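Local coordinates for sorbitol dehydrogenase (Gluconobacter oxydans, PDB 5ITG), which probably oxidises D-sorbitol to L-sorbose with NADP as hydride acceptor, as a member of the mannitol dehydrogenase family, at residues 296-301 / 351-356; 87-92 / 357-362; 242-247 / 252-257; 225-230 / 292-297. All blocks are in the same frame, centred on the assembly; numbering follows the deposited sequence.

How the contacts relate
Contacts 1, 3 and 4 are mostly buried, while contact 2 lies at the surface. Contacts 1 and 4 share helix 288-312, contact 1 packing it on helix 350-361 within the C-terminal domain and contact 4 reaching from it to the Rossmann domain. Contact 2 takes the C-terminal end of helix 350-361 to a hairpin of the Rossmann domain, and contact 3, inside that domain, sets a helix beside the strand that pairs with the hairpin. Contacts 1 and 3 are largely apolar, contact 2 brings proline carbons to serine oxygens, and contact 4 alone has a direct hydrogen bond between its segments. Arg360, within 357-362, forms a salt bridge with Asp229 of contact 4.

Contact 1: 296-301 / 351-356; sequences RMLNAG and EGYRDS
Met297 and Leu298 meet Tyr353 at the edge of its ring, and this is the tight part of the contact. Met297 CB lies 3.9 Å from Tyr353 CD2, close to the ring plane, and Leu298 CB lies 3.5 Å from Tyr353 OH, its side chain crossing the tyrosine at about a right angle. With CG anti to the backbone N (chi1 -167°), the tyrosine ring is carried across to helix 288-312. Met297, a selenomethionine, slides past the ring in the opposing direction: its SE is 5.1 Å from the Tyr353 ring centroid and 65° off the ring normal, an oblique Met-aromatic contact. A bend at chi3 then turns the methyl back on the neighbouring helix, where Met297 CE touches Arg354 CB at 3.6 Å. A serine in place of Tyr353 would probably leave Met297 SE without its aromatic partner and open a gap beside Leu298. The looser side begins at Arg354, which lends little more than its CB region before its chain leads away. There its guanidinium grips Asp355 OD1 side-on, through NE at 3.2 Å and NH2 at 3.1 Å, while NH1 bonds to Asn335 of helix 324-338; Asp355 is solvent-exposed. The segment axes pass 9.9 Å apart at -30°, and a wider pi-type turn interrupts the regular winding at 296-299. The whole is helix-helix packing with a Met-aromatic contact at its centre, joining two helices of the C-terminal domain of the mannitol dehydrogenase family.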
loop_
_atom_site.group_PDB
_atom_site.type_symbol
_atom_site.label_atom_id
_atom_site.label_comp_id
_atom_site.label_asym_id
_atom_site.label_seq_id
_atom_site.Cartn_x
_atom_site.Cartn_y
_atom_site.Cartn_z
ATOM N N ARG A 296 9.480 9.257 3.645
ATOM C CA ARG A 296 9.901 10.601 4.014
ATOM C C ARG A 296 9.413 11.771 3.171
ATOM O O ARG A 296 9.567 12.931 3.580
ATOM C CB ARG A 296 11.429 10.633 4.132
ATOM C CG ARG A 296 11.967 9.661 5.202
ATOM C CD ARG A 296 13.483 9.742 5.309
ATOM N NE ARG A 296 13.894 11.108 5.593
ATOM C CZ ARG A 296 15.091 11.614 5.297
ATOM N NH1 ARG A 296 16.019 10.863 4.700
ATOM N NH2 ARG A 296 15.355 12.882 5.582
HETATM N N MSE A 297 8.841 11.482 2.006
HETATM C CA MSE A 297 8.297 12.536 1.151
HETATM C C MSE A 297 6.771 12.430 1.012
HETATM O O MSE A 297 6.072 13.395 1.291
HETATM C CB MSE A 297 8.960 12.512 -0.228
HETATM C CG MSE A 297 10.411 12.994 -0.205
HETATM SE SE MSE A 297 11.130 13.186 -1.975
HETATM C CE MSE A 297 10.150 14.787 -2.482
ATOM N N LEU A 298 6.252 11.268 0.606
ATOM C CA LEU A 298 4.804 11.122 0.446
ATOM C C LEU A 298 4.069 11.066 1.787
ATOM O O LEU A 298 3.184 11.884 2.052
ATOM C CB LEU A 298 4.455 9.871 -0.373
ATOM C CG LEU A 298 2.947 9.638 -0.589
ATOM C CD1 LEU A 298 2.414 10.644 -1.577
ATOM C CD2 LEU A 298 2.695 8.229 -1.100
ATOM N N ASN A 299 4.441 10.103 2.632
ATOM C CA ASN A 299 3.800 9.945 3.937
ATOM C C ASN A 299 4.072 11.140 4.851
ATOM O O ASN A 299 3.157 11.668 5.494
ATOM C CB ASN A 299 4.274 8.640 4.603
ATOM C CG ASN A 299 4.001 7.411 3.747
ATOM O OD1 ASN A 299 3.024 7.362 2.992
ATOM N ND2 ASN A 299 4.853 6.405 3.874
ATOM N N ALA A 300 5.333 11.561 4.913
ATOM C CA ALA A 300 5.724 12.705 5.724
ATOM C C ALA A 300 5.004 13.957 5.229
ATOM O O ALA A 300 4.574 14.793 6.028
ATOM C CB ALA A 300 7.247 12.922 5.637
ATOM N N GLY A 301 4.906 14.088 3.908
ATOM C CA GLY A 301 4.245 15.252 3.326
ATOM C C GLY A 301 2.758 15.254 3.616
ATOM O O GLY A 301 2.151 16.307 3.811
ATOM N N GLU A 351 12.847 15.789 -7.049
ATOM C CA GLU A 351 12.004 16.927 -7.385
ATOM C C GLU A 351 10.796 16.472 -8.184
ATOM O O GLU A 351 9.708 17.033 -8.048
ATOM C CB GLU A 351 12.792 17.966 -8.184
ATOM C CG GLU A 351 13.992 18.514 -7.443
ATOM C CD GLU A 351 15.309 17.968 -7.969
ATOM O OE1 GLU A 351 15.608 16.752 -7.779
ATOM O OE2 GLU A 351 16.042 18.770 -8.583
ATOM N N GLY A 352 11.000 15.463 -9.025
ATOM C CA GLY A 352 9.910 14.923 -9.817
ATOM C C GLY A 352 8.975 14.172 -8.884
ATOM O O GLY A 352 7.761 14.166 -9.074
ATOM N N TYR A 353 9.539 13.528 -7.868
ATOM C CA TYR A 353 8.712 12.800 -6.918
ATOM C C TYR A 353 7.871 13.816 -6.154
ATOM O O TYR A 353 6.677 13.614 -5.931
ATOM C CB TYR A 353 9.560 12.006 -5.928
ATOM C CG TYR A 353 8.721 11.008 -5.141
ATOM C CD1 TYR A 353 8.322 9.803 -5.713
ATOM C CD2 TYR A 353 8.282 11.302 -3.854
ATOM C CE1 TYR A 353 7.492 8.908 -5.016
ATOM C CE2 TYR A 353 7.459 10.426 -3.150
ATOM C CZ TYR A 353 7.069 9.234 -3.735
ATOM O OH TYR A 353 6.256 8.378 -3.032
ATOM N N ARG A 354 8.515 14.905 -5.745
ATOM C CA ARG A 354 7.846 15.986 -5.022
ATOM C C ARG A 354 6.648 16.461 -5.838
ATOM O O ARG A 354 5.550 16.637 -5.308
ATOM C CB ARG A 354 8.815 17.156 -4.813
ATOM C CG ARG A 354 8.175 18.440 -4.296
ATOM C CD ARG A 354 9.055 19.643 -4.658
ATOM N NE ARG A 354 9.050 19.908 -6.098
ATOM C CZ ARG A 354 9.992 20.588 -6.748
ATOM N NH1 ARG A 354 11.042 21.082 -6.098
ATOM N NH2 ARG A 354 9.879 20.790 -8.054
ATOM N N ASP A 355 6.862 16.667 -7.134
ATOM C CA ASP A 355 5.783 17.121 -7.997
ATOM C C ASP A 355 4.621 16.137 -8.004
ATOM O O ASP A 355 3.462 16.550 -7.978
ATOM C CB ASP A 355 6.288 17.347 -9.425
ATOM C CG ASP A 355 7.247 18.522 -9.520
ATOM O OD1 ASP A 355 7.182 19.410 -8.642
ATOM O OD2 ASP A 355 8.054 18.567 -10.476
ATOM N N SER A 356 4.920 14.841 -8.028
ATOM C CA SER A 356 3.856 13.837 -8.033
ATOM C C SER A 356 3.092 13.824 -6.709
ATOM O O SER A 356 1.878 13.624 -6.689
ATOM C CB SER A 356 4.418 12.438 -8.313
ATOM O OG SER A 356 5.234 11.978 -7.246
#

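Contact 2: 87-92 / 357-362; sequences TAPSGK and VISRFS
Ser359 holds its OG anti to the backbone N (chi1 176°), and Ser362 tucks its OG between the backbone N and the carbonyl carbon (chi1 78°); both hydroxyls thereby come up against the ring of Pro89. Pro89 CG is 3.4 Å from Ser359 OG and equally close to the Ser359 carbonyl O, while Pro89 CB is 3.6 Å from Ser362 OG. The CB-CG side of the proline ring thus meets a small polar patch where helix 350-361 ends, and no hydrogen bond crosses between the two segments. Pro89 is presented by a type I beta turn from Ala88 to Gly91, closed by the bond from Gly91 N to Ala88 O. Gly91 then takes a positive phi (99°), and Ala88 N bonds to Lys92 O: a type I turn with a G1 beta bulge, the tip of the hairpin that joins strands 82-87 and 93-106 in the Rossmann domain. The partner helix belongs to the C-terminal domain, so the contact bridges the two. Ser362 OG also donates to Ser359 O, although the modelled separation of 2.5 Å is very short and its exact value doubtful. An alanine in place of Ser362 would probably leave Ser359 O without this hydroxyl donor and thin the packing against Pro89 CB. Further links between the domains run nearby: Thr87 O accepts a hydrogen bond from Asn363 ND2 just past the helix end, and Arg360, whose CB points away from the hairpin, forms salt bridges with Asp229 and Glu258.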
loop_
_atom_site.group_PDB
_atom_site.type_symbol
_atom_site.label_atom_id
_atom_site.label_comp_id
_atom_site.label_asym_id
_atom_site.label_seq_id
_atom_site.Cartn_x
_atom_site.Cartn_y
_atom_site.Cartn_z
ATOM N N THR A 87 -8.500 7.723 -13.027
ATOM C CA THR A 87 -8.795 9.152 -12.943
ATOM C C THR A 87 -7.600 10.020 -12.560
ATOM O O THR A 87 -6.988 9.819 -11.515
ATOM C CB THR A 87 -9.922 9.395 -11.934
ATOM O OG1 THR A 87 -11.051 8.586 -12.291
ATOM C CG2 THR A 87 -10.330 10.862 -11.929
ATOM N N ALA A 88 -7.296 11.000 -13.408
ATOM C CA ALA A 88 -6.170 11.912 -13.188
ATOM C C ALA A 88 -6.594 13.127 -12.363
ATOM O O ALA A 88 -7.775 13.424 -12.256
ATOM C CB ALA A 88 -5.608 12.362 -14.528
ATOM N N PRO A 89 -5.627 13.841 -11.761
ATOM C CA PRO A 89 -5.947 15.023 -10.950
ATOM C C PRO A 89 -6.640 16.116 -11.769
ATOM O O PRO A 89 -7.311 16.995 -11.218
ATOM C CB PRO A 89 -4.580 15.465 -10.432
ATOM C CG PRO A 89 -3.800 14.170 -10.373
ATOM C CD PRO A 89 -4.189 13.526 -11.681
ATOM N N SER A 90 -6.463 16.054 -13.088
ATOM C CA SER A 90 -7.069 17.020 -14.003
ATOM C C SER A 90 -8.572 16.779 -14.086
ATOM O O SER A 90 -9.316 17.597 -14.635
ATOM C CB SER A 90 -6.461 16.877 -15.401
ATOM O OG SER A 90 -6.773 15.606 -15.954
ATOM N N GLY A 91 -9.013 15.652 -13.537
ATOM C CA GLY A 91 -10.423 15.323 -13.557
ATOM C C GLY A 91 -10.778 14.355 -14.669
ATOM O O GLY A 91 -11.820 13.700 -14.625
ATOM N N LYS A 92 -9.902 14.258 -15.664
ATOM C CA LYS A 92 -10.112 13.372 -16.803
ATOM C C LYS A 92 -9.876 11.916 -16.420
ATOM O O LYS A 92 -8.919 11.594 -15.711
ATOM C CB LYS A 92 -9.164 13.752 -17.940
ATOM C CG LYS A 92 -9.167 15.241 -18.287
ATOM C CD LYS A 92 -10.557 15.722 -18.671
ATOM C CE LYS A 92 -10.536 17.169 -19.133
ATOM N NZ LYS A 92 -11.900 17.639 -19.505
ATOM N N VAL A 357 3.796 14.026 -5.601
ATOM C CA VAL A 357 3.128 14.038 -4.304
ATOM C C VAL A 357 2.085 15.147 -4.301
ATOM O O VAL A 357 0.928 14.922 -3.952
ATOM C CB VAL A 357 4.146 14.246 -3.154
ATOM C CG1 VAL A 357 3.431 14.697 -1.879
ATOM C CG2 VAL A 357 4.897 12.924 -2.902
ATOM N N ILE A 358 2.497 16.336 -4.728
ATOM C CA ILE A 358 1.603 17.489 -4.780
ATOM C C ILE A 358 0.403 17.231 -5.700
ATOM O O ILE A 358 -0.743 17.456 -5.319
ATOM C CB ILE A 358 2.358 18.736 -5.280
ATOM C CG1 ILE A 358 3.532 19.041 -4.347
ATOM C CG2 ILE A 358 1.406 19.925 -5.383
ATOM C CD1 ILE A 358 3.130 19.252 -2.918
ATOM N N SER A 359 0.677 16.751 -6.907
ATOM C CA SER A 359 -0.374 16.470 -7.880
ATOM C C SER A 359 -1.378 15.435 -7.382
ATOM O O SER A 359 -2.590 15.590 -7.557
ATOM C CB SER A 359 0.250 15.988 -9.193
ATOM O OG SER A 359 -0.762 15.625 -10.123
ATOM N N ARG A 360 -0.874 14.375 -6.759
ATOM C CA ARG A 360 -1.733 13.322 -6.250
ATOM C C ARG A 360 -2.665 13.824 -5.165
ATOM O O ARG A 360 -3.850 13.474 -5.154
ATOM C CB ARG A 360 -0.885 12.161 -5.732
ATOM C CG ARG A 360 -0.133 11.450 -6.845
ATOM C CD ARG A 360 0.770 10.360 -6.305
ATOM N NE ARG A 360 0.022 9.250 -5.716
ATOM C CZ ARG A 360 0.570 8.335 -4.918
ATOM N NH1 ARG A 360 1.862 8.408 -4.617
ATOM N NH2 ARG A 360 -0.168 7.345 -4.425
ATOM N N PHE A 361 -2.138 14.643 -4.258
ATOM C CA PHE A 361 -2.946 15.190 -3.174
ATOM C C PHE A 361 -4.061 16.081 -3.739
ATOM O O PHE A 361 -5.081 16.288 -3.088
ATOM C CB PHE A 361 -2.079 16.010 -2.196
ATOM C CG PHE A 361 -1.111 15.181 -1.368
ATOM C CD1 PHE A 361 -1.183 13.790 -1.344
ATOM C CD2 PHE A 361 -0.137 15.811 -0.591
ATOM C CE1 PHE A 361 -0.295 13.033 -0.554
ATOM C CE2 PHE A 361 0.756 15.068 0.202
ATOM C CZ PHE A 361 0.673 13.679 0.220
ATOM N N SER A 362 -3.861 16.609 -4.945
ATOM C CA SER A 362 -4.871 17.460 -5.581
ATOM C C SER A 362 -5.941 16.664 -6.343
ATOM O O SER A 362 -6.875 17.255 -6.893
ATOM C CB SER A 362 -4.214 18.434 -6.557
ATOM O OG SER A 362 -3.885 17.774 -7.775
#

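Contact 3: 242-247 / 252-257; sequences KLNAAS and DLPLVA
Leu243 lies over the main chain at Leu255 and against the side chains of Pro254 and Val256, its two methyls splitting the work. Leu243 CD1 rests on the main chain, 3.8 Å from Leu255 C, and also approaches the proline, with 4.2 Å between Leu243 CD1 and Pro254 CB. Leu243 CD2 meets the following residue, 3.9 Å from Val256 CB, the leucine and valine crossing at about a right angle. CG of Leu243 stands anti to its own carbonyl carbon (chi1 -65°), which sends the fork down from helix 237-247 onto the strand. The next residue, Asn244, sets its amide against the proline: Asn244 OD1 is 3.5 Å from Pro254 CB, and the ring carbon Pro254 CG lies near both amide atoms. The amide nitrogen is employed elsewhere, donating to the Asp251 carbonyl O in the short connection between helix and strand. At the helix end Ser247 OG and Ser247 N both bond to Leu243 O, and the same hydroxyl meets Leu249 N. Strand 255-258 runs parallel to 82-87 in the mixed sheet of the Rossmann domain. Leu255 points away from helix 237-247 and packs on helix 35-39, while Val256 faces Leu243, so the strand is sandwiched between helices. With no hydrogen bond or charge pair between the segments, the helix is held to the strand by methyl and ring packing and by the asparagine amide laid on the proline, while the polar bonds nearby run within the helix end and the loop after it.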
loop_
_atom_site.group_PDB
_atom_site.type_symbol
_atom_site.label_atom_id
_atom_site.label_comp_id
_atom_site.label_asym_id
_atom_site.label_seq_id
_atom_site.Cartn_x
_atom_site.Cartn_y
_atom_site.Cartn_z
ATOM N N LYS A 242 -21.949 4.955 -10.671
ATOM C CA LYS A 242 -21.361 6.122 -11.321
ATOM C C LYS A 242 -20.336 5.689 -12.363
ATOM O O LYS A 242 -20.286 6.231 -13.463
ATOM C CB LYS A 242 -20.686 7.026 -10.287
ATOM C CG LYS A 242 -21.649 7.774 -9.376
ATOM C CD LYS A 242 -22.332 8.922 -10.102
ATOM C CE LYS A 242 -21.338 10.021 -10.471
ATOM N NZ LYS A 242 -22.010 11.197 -11.092
ATOM N N LEU A 243 -19.513 4.710 -12.009
ATOM C CA LEU A 243 -18.492 4.216 -12.923
ATOM C C LEU A 243 -19.126 3.626 -14.184
ATOM O O LEU A 243 -18.719 3.948 -15.302
ATOM C CB LEU A 243 -17.621 3.166 -12.221
ATOM C CG LEU A 243 -16.776 3.687 -11.049
ATOM C CD1 LEU A 243 -16.000 2.539 -10.413
ATOM C CD2 LEU A 243 -15.823 4.773 -11.543
ATOM N N ASN A 244 -20.129 2.773 -14.000
ATOM C CA ASN A 244 -20.809 2.146 -15.130
ATOM C C ASN A 244 -21.594 3.153 -15.963
ATOM O O ASN A 244 -21.633 3.060 -17.191
ATOM C CB ASN A 244 -21.748 1.039 -14.645
ATOM C CG ASN A 244 -21.005 -0.112 -13.999
ATOM O OD1 ASN A 244 -19.840 -0.356 -14.299
ATOM N ND2 ASN A 244 -21.685 -0.837 -13.118
ATOM N N ALA A 245 -22.217 4.118 -15.299
ATOM C CA ALA A 245 -22.986 5.132 -16.009
ATOM C C ALA A 245 -22.052 5.962 -16.883
ATOM O O ALA A 245 -22.437 6.436 -17.952
ATOM C CB ALA A 245 -23.704 6.030 -15.013
ATOM N N ALA A 246 -20.816 6.123 -16.423
ATOM C CA ALA A 246 -19.814 6.904 -17.139
ATOM C C ALA A 246 -19.111 6.117 -18.243
ATOM O O ALA A 246 -18.728 6.681 -19.269
ATOM C CB ALA A 246 -18.787 7.447 -16.149
ATOM N N SER A 247 -18.942 4.815 -18.032
ATOM C CA SER A 247 -18.272 3.968 -19.011
ATOM C C SER A 247 -19.251 3.395 -20.029
ATOM O O SER A 247 -18.881 3.133 -21.173
ATOM C CB SER A 247 -17.563 2.814 -18.306
ATOM O OG SER A 247 -18.508 1.946 -17.707
ATOM N N ASP A 252 -20.310 -5.766 -13.202
ATOM C CA ASP A 252 -20.676 -6.167 -11.849
ATOM C C ASP A 252 -19.511 -5.920 -10.887
ATOM O O ASP A 252 -19.708 -5.791 -9.676
ATOM C CB ASP A 252 -21.045 -7.650 -11.813
ATOM C CG ASP A 252 -22.487 -7.899 -12.201
ATOM O OD1 ASP A 252 -23.379 -7.450 -11.457
ATOM O OD2 ASP A 252 -22.727 -8.536 -13.246
ATOM N N LEU A 253 -18.305 -5.835 -11.441
ATOM C CA LEU A 253 -17.095 -5.634 -10.648
ATOM C C LEU A 253 -16.240 -4.449 -11.117
ATOM O O LEU A 253 -15.042 -4.594 -11.354
ATOM C CB LEU A 253 -16.257 -6.913 -10.694
ATOM C CG LEU A 253 -17.050 -8.165 -10.316
ATOM C CD1 LEU A 253 -16.320 -9.409 -10.781
ATOM C CD2 LEU A 253 -17.276 -8.181 -8.810
ATOM N N PRO A 254 -16.841 -3.257 -11.239
ATOM C CA PRO A 254 -16.083 -2.086 -11.683
ATOM C C PRO A 254 -15.252 -1.500 -10.551
ATOM O O PRO A 254 -15.641 -1.576 -9.391
ATOM C CB PRO A 254 -17.180 -1.128 -12.116
ATOM C CG PRO A 254 -18.209 -1.363 -11.057
ATOM C CD PRO A 254 -18.241 -2.891 -10.955
ATOM N N LEU A 255 -14.107 -0.924 -10.890
ATOM C CA LEU A 255 -13.265 -0.297 -9.882
ATOM C C LEU A 255 -12.568 0.900 -10.513
ATOM O O LEU A 255 -12.517 1.036 -11.745
ATOM C CB LEU A 255 -12.242 -1.287 -9.302
ATOM C CG LEU A 255 -11.000 -1.695 -10.094
ATOM C CD1 LEU A 255 -10.113 -2.558 -9.207
ATOM C CD2 LEU A 255 -11.391 -2.444 -11.352
ATOM N N VAL A 256 -12.042 1.772 -9.661
ATOM C CA VAL A 256 -11.376 2.978 -10.119
ATOM C C VAL A 256 -10.091 3.205 -9.323
ATOM O O VAL A 256 -9.987 2.813 -8.168
ATOM C CB VAL A 256 -12.334 4.193 -9.972
ATOM C CG1 VAL A 256 -12.850 4.279 -8.547
ATOM C CG2 VAL A 256 -11.635 5.478 -10.375
ATOM N N ALA A 257 -9.107 3.820 -9.963
ATOM C CA ALA A 257 -7.833 4.093 -9.311
ATOM C C ALA A 257 -7.293 5.403 -9.855
ATOM O O ALA A 257 -7.739 5.868 -10.904
ATOM C CB ALA A 257 -6.845 2.965 -9.594
#

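Contact 4: 225-230 / 292-297; sequences NGMVDR and YVKIRM
Lys294 donates from NZ to the Val228 carbonyl O at 3.0 Å, the direct hydrogen bond between the two segments; the C=O...NZ angle is 153° and the donor is tilted 26° from the carbonyl plane. Water 1 adds a second link: it accepts from Val228 N at 2.7 Å and, only weakly, from Lys294 NZ at 3.4 Å. Both polar backbone atoms of Val228 are thus engaged on the lysine's side, N through water and O directly. The amine gets there on an almost fully stretched chain, with CG anti to the backbone N (chi1 -171°) and the later torsions extended. Helix 288-312 belongs to the C-terminal domain and strand 226-228 to the Rossmann domain, so the lysine spans the interface. In relatives of this family a lysine at the head of a Lys-x4-Asn-x2-His pattern acts as general base; Lys294, followed by Asn299 and His302, probably corresponds to it. Met227, a selenomethionine, flanks the aliphatic part: its CE touches Lys294 CD at 3.6 Å, and its SE lies near both CB and CD of the lysine. Asp229 comes beside the chain end, its OD2 4.1 Å from Lys294 CE, but spends that oxygen on a salt bridge to Arg360 NH1. Backbone hydrogen bonds of Met227 with Val264 and of Asp229 with Gln262 anchor this strand region on its neighbour.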
loop_
_atom_site.group_PDB
_atom_site.type_symbol
_atom_site.label_atom_id
_atom_site.label_comp_id
_atom_site.label_asym_id
_atom_site.label_seq_id
_atom_site.Cartn_x
_atom_site.Cartn_y
_atom_site.Cartn_z
ATOM N N ASN A 225 11.413 -8.234 -2.153
ATOM C CA ASN A 225 10.676 -7.150 -1.510
ATOM C C ASN A 225 10.247 -6.216 -2.632
ATOM O O ASN A 225 10.953 -6.068 -3.639
ATOM C CB ASN A 225 11.569 -6.371 -0.552
ATOM C CG ASN A 225 11.943 -7.161 0.674
ATOM O OD1 ASN A 225 11.095 -7.497 1.500
ATOM N ND2 ASN A 225 13.228 -7.455 0.809
ATOM N N GLY A 226 9.098 -5.585 -2.459
ATOM C CA GLY A 226 8.627 -4.660 -3.464
ATOM C C GLY A 226 7.937 -3.487 -2.803
ATOM O O GLY A 226 7.361 -3.621 -1.722
HETATM N N MSE A 227 7.988 -2.331 -3.451
HETATM C CA MSE A 227 7.333 -1.155 -2.908
HETATM C C MSE A 227 6.181 -0.879 -3.867
HETATM O O MSE A 227 6.392 -0.745 -5.069
HETATM C CB MSE A 227 8.315 0.010 -2.890
HETATM C CG MSE A 227 8.006 1.047 -1.859
HETATM SE SE MSE A 227 8.199 2.734 -2.676
HETATM C CE MSE A 227 6.523 2.605 -3.622
ATOM N N VAL A 228 4.959 -0.813 -3.353
ATOM C CA VAL A 228 3.814 -0.605 -4.231
ATOM C C VAL A 228 2.979 0.606 -3.825
ATOM O O VAL A 228 2.881 0.938 -2.645
ATOM C CB VAL A 228 2.911 -1.852 -4.233
ATOM C CG1 VAL A 228 3.732 -3.086 -4.637
ATOM C CG2 VAL A 228 2.295 -2.055 -2.844
ATOM N N ASP A 229 2.385 1.272 -4.812
ATOM C CA ASP A 229 1.553 2.437 -4.537
ATOM C C ASP A 229 0.232 2.269 -5.313
ATOM O O ASP A 229 -0.169 1.154 -5.639
ATOM C CB ASP A 229 2.284 3.720 -4.963
ATOM C CG ASP A 229 2.028 4.899 -4.015
ATOM O OD1 ASP A 229 0.992 4.907 -3.318
ATOM O OD2 ASP A 229 2.860 5.835 -3.981
ATOM N N ARG A 230 -0.438 3.377 -5.572
ATOM C CA ARG A 230 -1.709 3.451 -6.302
ATOM C C ARG A 230 -2.978 3.357 -5.478
ATOM O O ARG A 230 -3.439 2.272 -5.102
ATOM C CB ARG A 230 -1.797 2.447 -7.457
ATOM C CG ARG A 230 -2.972 2.809 -8.367
ATOM C CD ARG A 230 -3.008 2.072 -9.692
ATOM N NE ARG A 230 -3.326 3.009 -10.765
ATOM C CZ ARG A 230 -3.464 2.682 -12.046
ATOM N NH1 ARG A 230 -3.325 1.426 -12.443
ATOM N NH2 ARG A 230 -3.718 3.629 -12.935
ATOM N N TYR A 292 12.086 4.516 1.628
ATOM C CA TYR A 292 12.289 5.729 2.395
ATOM C C TYR A 292 11.914 6.996 1.650
ATOM O O TYR A 292 11.564 7.986 2.277
ATOM C CB TYR A 292 13.721 5.792 2.947
ATOM C CG TYR A 292 13.841 4.911 4.177
ATOM C CD1 TYR A 292 12.987 5.103 5.265
ATOM C CD2 TYR A 292 14.729 3.835 4.220
ATOM C CE1 TYR A 292 12.999 4.242 6.363
ATOM C CE2 TYR A 292 14.750 2.960 5.321
ATOM C CZ TYR A 292 13.873 3.172 6.385
ATOM O OH TYR A 292 13.846 2.302 7.453
ATOM N N VAL A 293 11.977 6.976 0.322
ATOM C CA VAL A 293 11.553 8.147 -0.443
ATOM C C VAL A 293 10.043 8.291 -0.201
ATOM O O VAL A 293 9.539 9.380 0.086
ATOM C CB VAL A 293 11.771 7.966 -1.959
ATOM C CG1 VAL A 293 11.057 9.099 -2.722
ATOM C CG2 VAL A 293 13.265 7.980 -2.276
ATOM N N LYS A 294 9.326 7.178 -0.308
ATOM C CA LYS A 294 7.879 7.189 -0.102
ATOM C C LYS A 294 7.536 7.600 1.326
ATOM O O LYS A 294 6.658 8.443 1.558
ATOM C CB LYS A 294 7.304 5.811 -0.400
ATOM C CG LYS A 294 5.786 5.770 -0.423
ATOM C CD LYS A 294 5.306 4.358 -0.687
ATOM C CE LYS A 294 3.837 4.213 -0.388
ATOM N NZ LYS A 294 3.444 2.775 -0.343
ATOM N N ILE A 295 8.236 7.010 2.287
ATOM C CA ILE A 295 8.003 7.321 3.694
ATOM C C ILE A 295 8.305 8.782 4.051
ATOM O O ILE A 295 7.480 9.475 4.662
ATOM C CB ILE A 295 8.868 6.409 4.603
ATOM C CG1 ILE A 295 8.336 4.973 4.553
ATOM C CG2 ILE A 295 8.870 6.928 6.043
ATOM C CD1 ILE A 295 9.260 3.980 5.224
ATOM N N ARG A 296 9.480 9.257 3.645
ATOM C CA ARG A 296 9.901 10.601 4.014
ATOM C C ARG A 296 9.413 11.771 3.171
ATOM O O ARG A 296 9.567 12.931 3.580
ATOM C CB ARG A 296 11.429 10.633 4.132
ATOM C CG ARG A 296 11.967 9.661 5.202
ATOM C CD ARG A 296 13.483 9.742 5.309
ATOM N NE ARG A 296 13.894 11.108 5.593
ATOM C CZ ARG A 296 15.091 11.614 5.297
ATOM N NH1 ARG A 296 16.019 10.863 4.700
ATOM N NH2 ARG A 296 15.355 12.882 5.582
HETATM N N MSE A 297 8.841 11.482 2.006
HETATM C CA MSE A 297 8.297 12.536 1.151
HETATM C C MSE A 297 6.771 12.430 1.012
HETATM O O MSE A 297 6.072 13.395 1.291
HETATM C CB MSE A 297 8.960 12.512 -0.228
HETATM C CG MSE A 297 10.411 12.994 -0.205
HETATM SE SE MSE A 297 11.130 13.186 -1.975
HETATM C CE MSE A 297 10.150 14.787 -2.482
HETATM O O HOH W 1 4.906 -0.256 -0.687
#